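Local coordinates for protein putative creatinine amidohydrolase (Bacteroides fragilis, PDB 3LUB) that binds two zinc ions and, as a member of the creatininase superfamily, probably hydrolyses carbon-nitrogen bonds in linear amides, at residues A183-G188 with G219-A224; L19-I24 with G63-V68; E148-K153 with E230-P235; H77-R82 with P206-K211. One frame throughout, in Å; residues are numbered along the deposited sequence.

Contact 1: A183-G188 with G219-A224; sequences AEAGDG and GNPKKA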
loop_
_atom_site.group_PDB
_atom_site.type_symbol
_atom_site.label_atom_id
_atom_site.label_comp_id
_atom_site.label_asym_id
_atom_site.label_seq_id
_atom_site.Cartn_x
_atom_site.Cartn_y
_atom_site.Cartn_z
ATOM N N ALA F 183 -27.760 34.746 12.067
ATOM C CA ALA F 183 -27.241 35.763 13.009
ATOM C C ALA F 183 -25.893 35.398 13.620
ATOM O O ALA F 183 -25.193 36.251 14.174
ATOM C CB ALA F 183 -28.224 36.029 14.141
ATOM N N GLU F 184 -25.533 34.126 13.526
ATOM C CA GLU F 184 -24.246 33.659 14.051
ATOM C C GLU F 184 -23.061 33.778 13.087
ATOM O O GLU F 184 -21.930 33.625 13.514
ATOM C CB GLU F 184 -24.387 32.220 14.554
ATOM C CG GLU F 184 -25.409 32.148 15.662
ATOM C CD GLU F 184 -25.745 30.743 16.070
ATOM O OE1 GLU F 184 -25.066 29.783 15.568
ATOM O OE2 GLU F 184 -26.699 30.626 16.884
ATOM N N ALA F 185 -23.339 34.106 11.819
ATOM C CA ALA F 185 -22.329 34.188 10.769
ATOM C C ALA F 185 -21.321 35.318 10.984
ATOM O O ALA F 185 -21.658 36.397 11.480
ATOM C CB ALA F 185 -23.020 34.340 9.392
ATOM N N GLY F 186 -20.065 35.046 10.641
ATOM C CA GLY F 186 -19.080 36.086 10.441
ATOM C C GLY F 186 -19.126 36.543 8.985
ATOM O O GLY F 186 -19.848 35.960 8.146
ATOM N N ASP F 187 -18.338 37.571 8.664
ATOM C CA ASP F 187 -18.350 38.158 7.312
ATOM C C ASP F 187 -17.639 37.307 6.285
ATOM O O ASP F 187 -17.732 37.604 5.095
ATOM C CB ASP F 187 -17.711 39.573 7.313
ATOM C CG ASP F 187 -18.511 40.583 8.132
ATOM O OD1 ASP F 187 -19.705 40.327 8.410
ATOM O OD2 ASP F 187 -17.959 41.648 8.489
ATOM N N GLY F 188 -16.919 36.268 6.718
ATOM C CA GLY F 188 -16.195 35.427 5.775
ATOM C C GLY F 188 -15.138 36.181 4.970
ATOM O O GLY F 188 -14.892 35.866 3.812
ATOM N N GLY F 219 -16.330 34.263 1.878
ATOM C CA GLY F 219 -17.512 34.903 1.305
ATOM C C GLY F 219 -18.491 35.316 2.397
ATOM O O GLY F 219 -18.719 34.553 3.357
ATOM N N ASN F 220 -19.061 36.526 2.247
ATOM C CA ASN F 220 -20.101 37.053 3.144
ATOM C C ASN F 220 -21.447 36.399 2.827
ATOM O O ASN F 220 -21.961 36.556 1.720
ATOM C CB ASN F 220 -20.202 38.589 3.030
ATOM C CG ASN F 220 -20.967 39.213 4.181
ATOM O OD1 ASN F 220 -21.873 38.598 4.741
ATOM N ND2 ASN F 220 -20.571 40.427 4.575
ATOM N N PRO F 221 -22.016 35.631 3.795
ATOM C CA PRO F 221 -23.258 34.902 3.624
ATOM C C PRO F 221 -24.497 35.656 4.091
ATOM O O PRO F 221 -25.584 35.090 4.091
ATOM C CB PRO F 221 -23.050 33.725 4.564
ATOM C CG PRO F 221 -22.334 34.312 5.679
ATOM C CD PRO F 221 -21.480 35.391 5.138
ATOM N N LYS F 222 -24.329 36.900 4.509
ATOM C CA LYS F 222 -25.375 37.596 5.236
ATOM C C LYS F 222 -26.631 38.071 4.451
ATOM O O LYS F 222 -27.636 38.335 5.066
ATOM C CB LYS F 222 -24.754 38.688 6.132
ATOM C CG LYS F 222 -23.906 38.046 7.263
ATOM C CD LYS F 222 -23.350 39.049 8.268
ATOM C CE LYS F 222 -22.259 38.412 9.126
ATOM N NZ LYS F 222 -21.663 39.313 10.211
ATOM N N LYS F 223 -26.604 38.072 3.120
ATOM C CA LYS F 223 -27.814 38.295 2.322
ATOM C C LYS F 223 -28.484 36.997 1.886
ATOM O O LYS F 223 -29.447 37.028 1.096
ATOM C CB LYS F 223 -27.499 39.175 1.106
ATOM C CG LYS F 223 -26.703 40.425 1.478
ATOM C CD LYS F 223 -26.512 41.378 0.314
ATOM C CE LYS F 223 -25.916 42.699 0.817
ATOM N NZ LYS F 223 -25.723 43.710 -0.273
ATOM N N ALA F 224 -27.994 35.871 2.420
ATOM C CA ALA F 224 -28.592 34.553 2.217
ATOM C C ALA F 224 -30.093 34.501 2.630
ATOM O O ALA F 224 -30.477 35.088 3.648
ATOM C CB ALA F 224 -27.764 33.489 3.019
#

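Contact 2: L19-I24 with G63-V68; sequences LKYDVI and GVRCMV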
loop_
_atom_site.group_PDB
_atom_site.type_symbol
_atom_site.label_atom_id
_atom_site.label_comp_id
_atom_site.label_asym_id
_atom_site.label_seq_id
_atom_site.Cartn_x
_atom_site.Cartn_y
_atom_site.Cartn_z
ATOM N N LEU F 19 -37.468 -4.117 -6.428
ATOM C CA LEU F 19 -37.481 -2.970 -7.323
ATOM C C LEU F 19 -36.240 -2.950 -8.160
ATOM O O LEU F 19 -35.176 -3.352 -7.718
ATOM C CB LEU F 19 -37.561 -1.688 -6.526
ATOM C CG LEU F 19 -38.836 -1.448 -5.740
ATOM C CD1 LEU F 19 -38.648 -0.117 -5.099
ATOM C CD2 LEU F 19 -40.062 -1.459 -6.646
ATOM N N LYS F 20 -36.393 -2.473 -9.385
ATOM C CA LYS F 20 -35.273 -2.326 -10.308
ATOM C C LYS F 20 -34.663 -0.953 -10.185
ATOM O O LYS F 20 -35.363 0.053 -10.338
ATOM C CB LYS F 20 -35.724 -2.520 -11.753
ATOM C CG LYS F 20 -34.545 -2.925 -12.655
ATOM C CD LYS F 20 -34.702 -2.578 -14.116
ATOM C CE LYS F 20 -33.318 -2.488 -14.763
ATOM N NZ LYS F 20 -32.383 -3.578 -14.295
ATOM N N TYR F 21 -33.360 -0.904 -9.932
ATOM C CA TYR F 21 -32.649 0.367 -9.870
ATOM C C TYR F 21 -31.743 0.487 -11.077
ATOM O O TYR F 21 -31.069 -0.455 -11.453
ATOM C CB TYR F 21 -31.877 0.524 -8.545
ATOM C CG TYR F 21 -32.792 0.716 -7.367
ATOM C CD1 TYR F 21 -33.339 -0.368 -6.698
ATOM C CD2 TYR F 21 -33.126 1.965 -6.929
ATOM C CE1 TYR F 21 -34.202 -0.193 -5.644
ATOM C CE2 TYR F 21 -33.965 2.135 -5.853
ATOM C CZ TYR F 21 -34.519 1.039 -5.227
ATOM O OH TYR F 21 -35.405 1.190 -4.176
ATOM N N ASP F 22 -31.765 1.662 -11.683
ATOM C CA ASP F 22 -31.016 1.957 -12.910
ATOM C C ASP F 22 -29.682 2.652 -12.622
ATOM O O ASP F 22 -28.623 2.245 -13.144
ATOM C CB ASP F 22 -31.854 2.871 -13.804
ATOM C CG ASP F 22 -33.116 2.198 -14.291
ATOM O OD1 ASP F 22 -32.967 1.206 -15.016
ATOM O OD2 ASP F 22 -34.231 2.646 -13.924
ATOM N N VAL F 23 -29.738 3.708 -11.818
ATOM C CA VAL F 23 -28.532 4.507 -11.490
ATOM C C VAL F 23 -28.339 4.594 -10.000
ATOM O O VAL F 23 -29.310 4.652 -9.288
ATOM C CB VAL F 23 -28.621 5.915 -12.110
ATOM C CG1 VAL F 23 -27.301 6.666 -11.967
ATOM C CG2 VAL F 23 -29.073 5.804 -13.574
ATOM N N ILE F 24 -27.076 4.572 -9.537
ATOM C CA ILE F 24 -26.734 4.788 -8.112
ATOM C C ILE F 24 -26.107 6.170 -7.994
ATOM O O ILE F 24 -25.298 6.585 -8.819
ATOM C CB ILE F 24 -25.726 3.709 -7.557
ATOM C CG1 ILE F 24 -26.158 2.262 -7.935
ATOM C CG2 ILE F 24 -25.455 3.893 -6.054
ATOM C CD1 ILE F 24 -27.591 1.901 -7.648
ATOM N N GLY F 63 -40.128 7.185 -14.782
ATOM C CA GLY F 63 -40.059 5.824 -14.238
ATOM C C GLY F 63 -38.630 5.308 -14.094
ATOM O O GLY F 63 -38.399 4.117 -13.903
ATOM N N VAL F 64 -37.651 6.198 -14.194
ATOM C CA VAL F 64 -36.264 5.823 -13.987
ATOM C C VAL F 64 -36.009 5.903 -12.484
ATOM O O VAL F 64 -36.252 6.936 -11.879
ATOM C CB VAL F 64 -35.307 6.718 -14.776
ATOM C CG1 VAL F 64 -33.869 6.506 -14.297
ATOM C CG2 VAL F 64 -35.443 6.412 -16.266
ATOM N N ARG F 65 -35.540 4.795 -11.903
ATOM C CA ARG F 65 -35.381 4.655 -10.454
ATOM C C ARG F 65 -33.925 4.601 -10.036
ATOM O O ARG F 65 -33.205 3.666 -10.419
ATOM C CB ARG F 65 -36.072 3.377 -9.964
ATOM C CG ARG F 65 -36.203 3.359 -8.444
ATOM C CD ARG F 65 -36.793 2.063 -7.909
ATOM N NE ARG F 65 -38.231 2.014 -8.110
ATOM C CZ ARG F 65 -38.860 1.322 -9.057
ATOM N NH1 ARG F 65 -38.209 0.592 -9.936
ATOM N NH2 ARG F 65 -40.179 1.360 -9.111
ATOM N N CYS F 66 -33.524 5.577 -9.214
ATOM C CA CYS F 66 -32.163 5.707 -8.743
ATOM C C CYS F 66 -32.110 5.536 -7.225
ATOM O O CYS F 66 -33.075 5.838 -6.504
ATOM C CB CYS F 66 -31.616 7.067 -9.151
ATOM S SG CYS F 66 -31.805 7.402 -10.948
HETATM N N MSE F 67 -30.993 5.023 -6.735
HETATM C CA MSE F 67 -30.782 4.957 -5.294
HETATM C C MSE F 67 -29.770 5.988 -4.890
HETATM O O MSE F 67 -28.648 5.983 -5.398
HETATM C CB MSE F 67 -30.257 3.583 -4.897
HETATM C CG MSE F 67 -30.121 3.366 -3.382
HETATM SE SE MSE F 67 -31.671 3.914 -2.317
HETATM C CE MSE F 67 -32.582 2.186 -2.024
ATOM N N VAL F 68 -30.115 6.804 -3.902
ATOM C CA VAL F 68 -29.144 7.682 -3.271
ATOM C C VAL F 68 -28.530 7.030 -2.037
ATOM O O VAL F 68 -29.217 6.737 -1.057
ATOM C CB VAL F 68 -29.743 9.042 -2.928
ATOM C CG1 VAL F 68 -28.647 10.007 -2.345
ATOM C CG2 VAL F 68 -30.398 9.635 -4.148
HETATM O O HOH W 1 -36.464 1.282 -13.566
#

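Contact 3: E148-K153 with E230-P235; sequences EVVSPK and ERYVKP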
loop_
_atom_site.group_PDB
_atom_site.type_symbol
_atom_site.label_atom_id
_atom_site.label_comp_id
_atom_site.label_asym_id
_atom_site.label_seq_id
_atom_site.Cartn_x
_atom_site.Cartn_y
_atom_site.Cartn_z
ATOM N N GLU F 148 -21.757 23.163 -9.416
ATOM C CA GLU F 148 -21.314 23.469 -10.765
ATOM C C GLU F 148 -22.310 23.055 -11.838
ATOM O O GLU F 148 -22.117 23.365 -13.021
ATOM C CB GLU F 148 -19.977 22.778 -11.035
ATOM C CG GLU F 148 -18.845 23.526 -10.419
ATOM C CD GLU F 148 -17.533 22.767 -10.444
ATOM O OE1 GLU F 148 -17.496 21.599 -10.930
ATOM O OE2 GLU F 148 -16.552 23.349 -9.916
ATOM N N VAL F 149 -23.392 22.396 -11.451
ATOM C CA VAL F 149 -24.390 21.956 -12.425
ATOM C C VAL F 149 -25.045 23.196 -13.063
ATOM O O VAL F 149 -25.282 23.232 -14.281
ATOM C CB VAL F 149 -25.386 20.959 -11.776
ATOM C CG1 VAL F 149 -26.612 20.672 -12.675
ATOM C CG2 VAL F 149 -24.619 19.642 -11.387
ATOM N N VAL F 150 -25.294 24.217 -12.232
ATOM C CA VAL F 150 -25.750 25.549 -12.653
ATOM C C VAL F 150 -24.853 26.543 -11.938
ATOM O O VAL F 150 -24.609 26.389 -10.748
ATOM C CB VAL F 150 -27.200 25.787 -12.217
ATOM C CG1 VAL F 150 -27.644 27.194 -12.608
ATOM C CG2 VAL F 150 -28.118 24.747 -12.859
ATOM N N SER F 151 -24.369 27.563 -12.649
ATOM C CA SER F 151 -23.539 28.625 -12.030
ATOM C C SER F 151 -24.364 29.455 -11.046
ATOM O O SER F 151 -25.500 29.815 -11.345
ATOM C CB SER F 151 -22.961 29.570 -13.109
ATOM O OG SER F 151 -22.054 30.522 -12.554
ATOM N N PRO F 152 -23.792 29.787 -9.886
ATOM C CA PRO F 152 -24.489 30.592 -8.887
ATOM C C PRO F 152 -24.611 32.041 -9.298
ATOM O O PRO F 152 -25.501 32.773 -8.814
ATOM C CB PRO F 152 -23.599 30.471 -7.635
ATOM C CG PRO F 152 -22.217 30.141 -8.148
ATOM C CD PRO F 152 -22.427 29.409 -9.461
ATOM N N LYS F 153 -23.719 32.454 -10.192
ATOM C CA LYS F 153 -23.774 33.801 -10.731
ATOM C C LYS F 153 -25.170 34.079 -11.339
ATOM O O LYS F 153 -25.736 33.274 -12.087
ATOM C CB LYS F 153 -22.603 34.008 -11.701
ATOM C CG LYS F 153 -21.215 33.914 -10.976
ATOM C CD LYS F 153 -20.087 33.533 -11.938
ATOM C CE LYS F 153 -19.672 34.705 -12.868
ATOM N NZ LYS F 153 -18.529 34.344 -13.790
ATOM N N GLU F 230 -33.933 28.070 -2.725
ATOM C CA GLU F 230 -35.003 27.331 -3.409
ATOM C C GLU F 230 -34.952 27.519 -4.901
ATOM O O GLU F 230 -35.133 26.550 -5.662
ATOM C CB GLU F 230 -36.365 27.775 -2.890
ATOM C CG GLU F 230 -37.534 27.131 -3.595
ATOM C CD GLU F 230 -38.868 27.578 -2.999
ATOM O OE1 GLU F 230 -39.030 28.790 -2.690
ATOM O OE2 GLU F 230 -39.741 26.701 -2.820
ATOM N N ARG F 231 -34.725 28.758 -5.330
ATOM C CA ARG F 231 -34.706 29.067 -6.758
ATOM C C ARG F 231 -33.485 28.526 -7.516
ATOM O O ARG F 231 -33.603 28.073 -8.652
ATOM C CB ARG F 231 -34.841 30.577 -6.958
ATOM C CG ARG F 231 -36.156 31.044 -6.420
ATOM C CD ARG F 231 -36.500 32.421 -6.830
ATOM N NE ARG F 231 -37.854 32.725 -6.384
ATOM C CZ ARG F 231 -38.438 33.914 -6.496
ATOM N NH1 ARG F 231 -37.803 34.948 -7.063
ATOM N NH2 ARG F 231 -39.675 34.066 -6.036
ATOM N N TYR F 232 -32.329 28.611 -6.887
ATOM C CA TYR F 232 -31.105 28.041 -7.408
ATOM C C TYR F 232 -31.179 26.533 -7.550
ATOM O O TYR F 232 -30.680 26.002 -8.535
ATOM C CB TYR F 232 -29.936 28.427 -6.508
ATOM C CG TYR F 232 -28.540 28.012 -6.950
ATOM C CD1 TYR F 232 -28.094 28.189 -8.273
ATOM C CD2 TYR F 232 -27.641 27.498 -6.025
ATOM C CE1 TYR F 232 -26.818 27.838 -8.645
ATOM C CE2 TYR F 232 -26.356 27.159 -6.395
ATOM C CZ TYR F 232 -25.954 27.311 -7.701
ATOM O OH TYR F 232 -24.682 26.935 -8.034
ATOM N N VAL F 233 -31.761 25.814 -6.587
ATOM C CA VAL F 233 -31.723 24.343 -6.668
ATOM C C VAL F 233 -32.684 23.813 -7.687
ATOM O O VAL F 233 -32.440 22.740 -8.243
ATOM C CB VAL F 233 -31.877 23.592 -5.285
ATOM C CG1 VAL F 233 -30.773 24.045 -4.297
ATOM C CG2 VAL F 233 -33.284 23.714 -4.688
ATOM N N LYS F 234 -33.749 24.560 -7.991
ATOM C CA LYS F 234 -34.713 24.101 -9.004
ATOM C C LYS F 234 -34.056 23.663 -10.318
ATOM O O LYS F 234 -34.231 22.514 -10.735
ATOM C CB LYS F 234 -35.842 25.123 -9.257
ATOM C CG LYS F 234 -37.100 24.466 -9.837
ATOM C CD LYS F 234 -38.092 25.507 -10.426
ATOM C CE LYS F 234 -39.290 24.805 -11.090
ATOM N NZ LYS F 234 -40.322 25.768 -11.567
ATOM N N PRO F 235 -33.282 24.554 -10.974
ATOM C CA PRO F 235 -32.593 24.104 -12.196
ATOM C C PRO F 235 -31.531 22.987 -12.013
ATOM O O PRO F 235 -31.349 22.138 -12.916
ATOM C CB PRO F 235 -31.933 25.399 -12.709
ATOM C CG PRO F 235 -31.791 26.258 -11.502
ATOM C CD PRO F 235 -32.993 25.972 -10.690
#

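Contact 4: H77-R82 with P206-K211; sequences HNPGQR and PRHWDK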
loop_
_atom_site.group_PDB
_atom_site.type_symbol
_atom_site.label_atom_id
_atom_site.label_comp_id
_atom_site.label_asym_id
_atom_site.label_seq_id
_atom_site.Cartn_x
_atom_site.Cartn_y
_atom_site.Cartn_z
ATOM N N HIS F 77 -8.845 18.230 2.441
ATOM C CA HIS F 77 -8.797 19.600 2.976
ATOM C C HIS F 77 -7.459 20.292 2.831
ATOM O O HIS F 77 -6.469 19.668 2.429
ATOM C CB HIS F 77 -9.248 19.575 4.434
ATOM C CG HIS F 77 -10.680 19.220 4.550
ATOM N ND1 HIS F 77 -11.667 20.024 4.031
ATOM C CD2 HIS F 77 -11.292 18.093 4.970
ATOM C CE1 HIS F 77 -12.837 19.437 4.199
ATOM N NE2 HIS F 77 -12.638 18.264 4.764
ATOM N N ASN F 78 -7.460 21.599 3.122
ATOM C CA ASN F 78 -6.310 22.437 2.854
ATOM C C ASN F 78 -5.454 22.663 4.072
ATOM O O ASN F 78 -5.891 22.460 5.210
ATOM C CB ASN F 78 -6.757 23.827 2.338
ATOM C CG ASN F 78 -7.173 23.819 0.903
ATOM O OD1 ASN F 78 -7.602 22.803 0.387
ATOM N ND2 ASN F 78 -7.085 24.970 0.253
ATOM N N PRO F 79 -4.239 23.176 3.837
ATOM C CA PRO F 79 -3.433 23.621 4.954
ATOM C C PRO F 79 -4.162 24.653 5.831
ATOM O O PRO F 79 -4.852 25.543 5.327
ATOM C CB PRO F 79 -2.207 24.243 4.274
ATOM C CG PRO F 79 -2.151 23.594 2.923
ATOM C CD PRO F 79 -3.571 23.400 2.535
ATOM N N GLY F 80 -4.019 24.501 7.140
ATOM C CA GLY F 80 -4.708 25.344 8.096
ATOM C C GLY F 80 -6.097 24.864 8.503
ATOM O O GLY F 80 -6.603 25.328 9.517
ATOM N N GLN F 81 -6.719 23.982 7.725
ATOM C CA GLN F 81 -8.048 23.461 8.070
ATOM C C GLN F 81 -8.004 22.285 9.022
ATOM O O GLN F 81 -8.938 22.085 9.789
ATOM C CB GLN F 81 -8.829 22.985 6.846
ATOM C CG GLN F 81 -9.343 24.090 5.904
ATOM C CD GLN F 81 -10.312 23.554 4.867
ATOM O OE1 GLN F 81 -9.928 22.864 3.921
ATOM N NE2 GLN F 81 -11.584 23.859 5.056
ATOM N N ARG F 82 -6.968 21.462 8.921
ATOM C CA ARG F 82 -6.868 20.268 9.736
ATOM C C ARG F 82 -6.791 20.611 11.246
ATOM O O ARG F 82 -7.308 19.875 12.082
ATOM C CB ARG F 82 -5.647 19.477 9.257
ATOM C CG ARG F 82 -5.524 18.060 9.775
ATOM C CD ARG F 82 -4.297 17.346 9.175
ATOM N NE ARG F 82 -3.021 18.044 9.402
ATOM C CZ ARG F 82 -1.818 17.446 9.412
ATOM N NH1 ARG F 82 -1.680 16.142 9.226
ATOM N NH2 ARG F 82 -0.721 18.158 9.636
ATOM N N PRO F 206 -2.986 25.367 -2.999
ATOM C CA PRO F 206 -4.145 25.449 -2.117
ATOM C C PRO F 206 -4.103 26.695 -1.214
ATOM O O PRO F 206 -3.043 27.119 -0.738
ATOM C CB PRO F 206 -4.051 24.158 -1.285
ATOM C CG PRO F 206 -2.592 23.816 -1.278
ATOM C CD PRO F 206 -2.070 24.270 -2.616
ATOM N N ARG F 207 -5.262 27.302 -1.020
ATOM C CA ARG F 207 -5.441 28.344 -0.021
ATOM C C ARG F 207 -5.055 27.788 1.351
ATOM O O ARG F 207 -5.443 26.674 1.709
ATOM C CB ARG F 207 -6.928 28.748 -0.017
ATOM C CG ARG F 207 -7.315 29.837 0.980
ATOM C CD ARG F 207 -8.846 30.061 1.075
ATOM N NE ARG F 207 -9.514 30.404 -0.195
ATOM C CZ ARG F 207 -9.624 31.635 -0.710
ATOM N NH1 ARG F 207 -9.078 32.706 -0.125
ATOM N NH2 ARG F 207 -10.280 31.804 -1.853
ATOM N N HIS F 208 -4.300 28.572 2.124
ATOM C CA HIS F 208 -4.036 28.247 3.519
ATOM C C HIS F 208 -5.091 28.920 4.391
ATOM O O HIS F 208 -5.174 30.151 4.449
ATOM C CB HIS F 208 -2.632 28.674 3.907
ATOM C CG HIS F 208 -1.562 27.906 3.198
ATOM N ND1 HIS F 208 -0.353 27.609 3.780
ATOM C CD2 HIS F 208 -1.537 27.338 1.967
ATOM C CE1 HIS F 208 0.374 26.888 2.936
ATOM N NE2 HIS F 208 -0.320 26.717 1.825
ATOM N N TRP F 209 -5.915 28.102 5.038
ATOM C CA TRP F 209 -7.065 28.579 5.788
ATOM C C TRP F 209 -6.658 29.466 6.960
ATOM O O TRP F 209 -7.311 30.476 7.240
ATOM C CB TRP F 209 -7.917 27.405 6.261
ATOM C CG TRP F 209 -9.268 27.445 5.693
ATOM C CD1 TRP F 209 -10.401 27.813 6.344
ATOM C CD2 TRP F 209 -9.651 27.154 4.355
ATOM N NE1 TRP F 209 -11.477 27.741 5.512
ATOM C CE2 TRP F 209 -11.052 27.366 4.272
ATOM C CE3 TRP F 209 -8.960 26.751 3.216
ATOM C CZ2 TRP F 209 -11.774 27.173 3.105
ATOM C CZ3 TRP F 209 -9.679 26.557 2.042
ATOM C CH2 TRP F 209 -11.078 26.768 2.000
ATOM N N ASP F 210 -5.540 29.106 7.598
ATOM C CA ASP F 210 -4.996 29.886 8.723
ATOM C C ASP F 210 -4.543 31.301 8.342
ATOM O O ASP F 210 -4.654 32.229 9.135
ATOM C CB ASP F 210 -3.863 29.129 9.422
ATOM C CG ASP F 210 -2.673 28.887 8.524
ATOM O OD1 ASP F 210 -2.868 28.353 7.417
ATOM O OD2 ASP F 210 -1.547 29.245 8.944
ATOM N N LYS F 211 -4.069 31.469 7.118
ATOM C CA LYS F 211 -3.609 32.767 6.651
ATOM C C LYS F 211 -4.717 33.535 5.962
ATOM O O LYS F 211 -4.736 34.755 6.028
ATOM C CB LYS F 211 -2.462 32.598 5.664
ATOM C CG LYS F 211 -1.321 31.752 6.170
ATOM C CD LYS F 211 -0.560 32.389 7.297
ATOM C CE LYS F 211 0.632 31.509 7.685
ATOM N NZ LYS F 211 1.280 30.852 6.489
#

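Contact 1: A183-G188 with G219-A224
Lys-222 reaches back from one loop to Asp-187 on the other, and the two side chains cross at a slant in a salt bridge that ties together two loops of the creatininase fold. Beyond CG the lysine is fully extended, which brings NZ of Lys-222 to within 2.8 Å of OD1 of Asp-187, nearly on the line of that oxygen's C-O bond. The same ammonium group makes a weaker bond to the backbone O of Ala-185, and CE lies against that carbonyl, so the tip is held between a carboxylate and a peptide oxygen. Asp-187 and Asn-220 run side by side and point the same way, with carboxylate and amide planes 24° apart. The amide oxygen turns to its own loop: OD1 of Asn-220 accepts from N of Lys-222 at 3.0 Å, an Asx turn that leads into the type I turn of Pro-221 to Ala-224. Apart from these polar groups, CB of Ala-185 touches CG of Pro-221, 3.8 Å away; the proline ring also packs on Thr-169 of helix 166-175, which carries the zinc ligand Glu-168. At the Gly-188 end, N of Gly-219 donates to O of Gly-188 at 2.9 Å, almost straight (174°) and on a lone pair of the carbonyl.

Contact 2: L19-I24 with G63-V68
This is a parallel pairing between strands 23-28 and 66-68 of the central sheet, with Tyr-21 and Arg-65 interlocked beside it. Ile-24 pairs with Met-67, a selenomethionine, and N of Met-67 donates to O of Val-23 at 3.1 Å. Next to this pairing, Asp-22 holds the backbone of Arg-65 at two points: its N donates to O of Arg-65 at 2.8 Å, and its OD2 accepts from N of Arg-65 with the anti lone pair. A water also donates to that carboxylate oxygen. The arginine side chain passes over the tyrosine, CD of Arg-65 lying 3.7 Å from the centroid of the Tyr-21 ring in a CH-pi contact. A bend at chi3 (-77°) then turns the guanidinium 69° from the ring plane, where NH1 of Arg-65 meets O of Lys-20 at 2.9 Å, within the guanidinium plane. Leu-19 covers one face of that group with its methyls, while NE forms a salt bridge to Glu-5. SE of Met-67 lies oblique to the tyrosine ring, a Met-aromatic contact; Phe-86 of a second subunit meets the same ring edge-to-face. Strand 23-28, helix 42-62 and strand 66-68 together form the beta-alpha-beta unit of a parallel alpha/beta fold.

Contact 3: E148-K153 with E230-P235
Tyr-232 points its hydroxyl at the loop 148-153 and donates a hydrogen bond from OH to O of Val-150, 2.8 Å away. The acceptor lies near the plane of the phenol ring, at its edge, and the hydroxyl sits 21° off the carbonyl plane. With CG anti to the backbone N (chi1 -175°), the ring is carried off the helix toward this loop. Pro-152 runs alongside it in the same direction, its CB 3.9 Å from CZ of Tyr-232. Val-150 slides past in the opposite sense and brings its CG1 to 4.1 Å from CE1 of Tyr-232. Its other methyl serves the next turn of the helix: CG2 of Val-150 meets CB of Pro-235 at 3.9 Å, the two side chains crossing at about a right angle. Pro-235 has no N-H to return to the preceding turn, and the helix is kinked there. In the second shell, Phe-156 meets the Tyr-232 ring edge-to-face, and Tyr-155 packs on both Val-150 and Pro-235. The contact thus fastens the loop that follows strand 140-145 to the long helix 226-249, while Val-233, pointing away from the loop, packs that helix on helix 166-175, home of the zinc ligand Glu-168.

Contact 4: H77-R82 with P206-K211
Gln-81 lies over one face of the Trp-209 indole, between a loop and the start of helix 209-212, and its course from CB to the amide links this contact to the zinc site. From CB the chain turns CG beside the backbone N (chi1 -71°), which brings CG of Gln-81 onto the five-membered ring of Trp-209, 3.6 Å from its centroid, a CH-pi contact. The chain then runs extended over the indole: CD of Gln-81 passes CD2 of Trp-209 at 3.7 Å, and the amide lies stacked on the ring with the two planes 19° apart. At the tip OE1 of Gln-81 turns back to its own loop and accepts from N of Asn-78 at 2.9 Å, in the carbonyl plane on a lone pair. NE2 of Gln-81 rests 3.6 Å from CE2 of Trp-209 and donates to Glu-32, a zinc ligand. The opposite indole face is covered by CD of Arg-207, while NE1 is bound to O of Ser-216.

Round this stack, ND2 of Asn-78 approaches the indole edge and donates to O of Arg-207 at 2.8 Å. O of Pro-79 accepts from N of Trp-209, also at 2.8 Å, just after the N-cap residue His-208, whose imidazole carries CB of Pro-79 over its centre. OD1 of Asp-210, a calcium-binding residue, lies 3.6 Å from CA of Gly-80. Arg-130 of a third subunit binds OD1 of Asn-78. Held between indole and backbone, the Gln-81 amide is fixed in rotation, its N-H side toward Glu-32; this is consistent with a second-shell role, orienting the Glu-32 carboxylate that binds zinc.

In the fold
From the N terminus, contact 2 closes first, joining strand 23-28 to strand 66-68, with helix 42-62 between them in the chain, and it is complete before the other three contacts are made. The loop after strand 66-68 then opens contact 4, which waits until residues 206-211 to close. Meanwhile the chain passes through 148-153, opening contact 3, and 183-188, opening contact 1. Contact 4 therefore crosses both, whereas contact 1 opens and closes entirely between the two halves of contact 3. Contact 1 joins two loops, contact 4 a loop and the start of helix 209-212, contact 3 brings in the long helix 226-249, and contact 2 lies across the chain's centre from contacts 1 and 4.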